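Dihydrodipicolinate synthase (Rhodopseudomonas palustris, PDB 3DZ1) probably acts as a 4-hydroxy-tetrahydrodipicolinate synthase, a pyruvate-using TIM-barrel lyase of the DapA family linked to lysine biosynthesis. Local coordinates at residues R92-A95 with R96-D100. Numbering follows the deposited sequence.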
loop_
_atom_site.group_PDB
_atom_site.type_symbol
_atom_site.label_atom_id
_atom_site.label_comp_id
_atom_site.label_asym_id
_atom_site.label_seq_id
_atom_site.Cartn_x
_atom_site.Cartn_y
_atom_site.Cartn_z
ATOM N N ARG A 92 10.966 18.494 -16.713
ATOM C CA ARG A 92 11.568 19.749 -17.153
ATOM C C ARG A 92 11.199 20.064 -18.597
ATOM O O ARG A 92 10.866 21.203 -18.930
ATOM C CB ARG A 92 13.091 19.700 -17.022
ATOM C CG ARG A 92 13.770 20.993 -17.459
ATOM C CD ARG A 92 15.286 20.901 -17.371
ATOM N NE ARG A 92 15.938 22.078 -17.940
ATOM C CZ ARG A 92 15.919 23.291 -17.392
ATOM N NH1 ARG A 92 15.279 23.500 -16.249
ATOM N NH2 ARG A 92 16.538 24.299 -17.992
ATOM N N ARG A 93 11.261 19.053 -19.454
ATOM C CA ARG A 93 10.935 19.243 -20.861
ATOM C C ARG A 93 9.519 19.788 -21.038
ATOM O O ARG A 93 9.321 20.829 -21.663
ATOM C CB ARG A 93 11.084 17.922 -21.622
ATOM C CG ARG A 93 10.671 17.995 -23.085
ATOM C CD ARG A 93 10.818 16.642 -23.760
ATOM N NE ARG A 93 12.218 16.237 -23.905
ATOM C CZ ARG A 93 13.055 16.745 -24.805
ATOM N NH1 ARG A 93 12.637 17.682 -25.651
ATOM N NH2 ARG A 93 14.310 16.314 -24.864
ATOM N N LEU A 94 8.539 19.092 -20.474
ATOM C CA LEU A 94 7.146 19.512 -20.604
ATOM C C LEU A 94 6.854 20.847 -19.932
ATOM O O LEU A 94 6.046 21.634 -20.430
ATOM C CB LEU A 94 6.211 18.433 -20.042
ATOM C CG LEU A 94 4.708 18.655 -20.244
ATOM C CD1 LEU A 94 4.407 18.842 -21.729
ATOM C CD2 LEU A 94 3.935 17.469 -19.687
ATOM N N ALA A 95 7.505 21.107 -18.804
ATOM C CA ALA A 95 7.283 22.361 -18.087
ATOM C C ALA A 95 7.773 23.564 -18.892
ATOM O O ALA A 95 7.037 24.531 -19.088
ATOM C CB ALA A 95 7.975 22.320 -16.737
ATOM N N ARG A 96 9.016 23.499 -19.362
ATOM C CA ARG A 96 9.599 24.593 -20.137
ATOM C C ARG A 96 8.859 24.806 -21.452
ATOM O O ARG A 96 8.641 25.943 -21.876
ATOM C CB ARG A 96 11.075 24.315 -20.423
ATOM C CG ARG A 96 11.965 24.300 -19.191
ATOM C CD ARG A 96 11.918 25.624 -18.452
ATOM N NE ARG A 96 13.038 25.768 -17.524
ATOM C CZ ARG A 96 13.131 26.724 -16.604
ATOM N NH1 ARG A 96 12.170 27.627 -16.477
ATOM N NH2 ARG A 96 14.194 26.779 -15.810
ATOM N N LEU A 97 8.476 23.707 -22.092
ATOM C CA LEU A 97 7.750 23.770 -23.355
ATOM C C LEU A 97 6.416 24.474 -23.150
ATOM O O LEU A 97 6.021 25.344 -23.940
ATOM C CB LEU A 97 7.504 22.356 -23.886
ATOM C CG LEU A 97 6.734 22.239 -25.205
ATOM C CD1 LEU A 97 7.194 21.001 -25.941
ATOM C CD2 LEU A 97 5.234 22.200 -24.947
ATOM N N SER A 98 5.728 24.089 -22.082
ATOM C CA SER A 98 4.432 24.666 -21.755
ATOM C C SER A 98 4.550 26.154 -21.463
ATOM O O SER A 98 3.732 26.949 -21.924
ATOM C CB SER A 98 3.826 23.944 -20.552
ATOM O OG SER A 98 3.643 22.570 -20.833
HETATM N N MSE A 99 5.567 26.533 -20.696
HETATM C CA MSE A 99 5.763 27.936 -20.372
HETATM C C MSE A 99 6.109 28.750 -21.621
HETATM O O MSE A 99 5.586 29.852 -21.809
HETATM C CB MSE A 99 6.853 28.095 -19.307
HETATM C CG MSE A 99 6.504 27.474 -17.953
HETATM SE SE MSE A 99 4.785 28.038 -17.212
HETATM C CE MSE A 99 5.204 29.890 -16.833
ATOM N N ASP A 100 6.978 28.219 -22.478
ATOM C CA ASP A 100 7.337 28.935 -23.702
ATOM C C ASP A 100 6.111 29.099 -24.595
ATOM O O ASP A 100 5.996 30.077 -25.337
ATOM C CB ASP A 100 8.428 28.195 -24.482
ATOM C CG ASP A 100 9.774 28.228 -23.783
ATOM O OD1 ASP A 100 10.061 29.225 -23.086
ATOM O OD2 ASP A 100 10.553 27.264 -23.944
HETATM O O HOH W 1 16.595 26.078 -14.662
#
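Arg96 projects from the helix beside Arg92, one turn earlier. Its CB lies 3.5 Å from Arg92 O, the carbonyl that accepts the nearly straight bond from Arg96 N, and CG comes to 3.3 Å from that same oxygen. CG also lies over one face of the Arg92 guanidinium. Beyond it the chain bends at chi2 (-59°), and NE comes to 3.4 Å from Arg92 NH1. The two guanidinium planes are almost perpendicular, 86° apart, with Arg92 CZ at the edge of the Arg96 group. This meeting of like charges is probably eased by an outside carboxylate and an outside carbonyl: Arg96 NH1 forms a salt bridge with Asp134, and Arg92 NH1 donates to Ala130 O. A water weakly bridges Arg92 NH1 and Arg96 NH2. Elsewhere on the helix, Ser98 OG turns back beside its own backbone N (chi1 -60°) and donates to Leu94 O at 2.6 Å; Ser98 N reaches that oxygen from the opposite face of its carbonyl plane. Helix 88-101 is the helix of the beta-alpha-beta crossover between parallel strands 78-82 and 105-108 of the TIM barrel, with Leu94 and Leu97 against helix 60-73 and Met99 against Val135 and Pro136, just before strand 137-141.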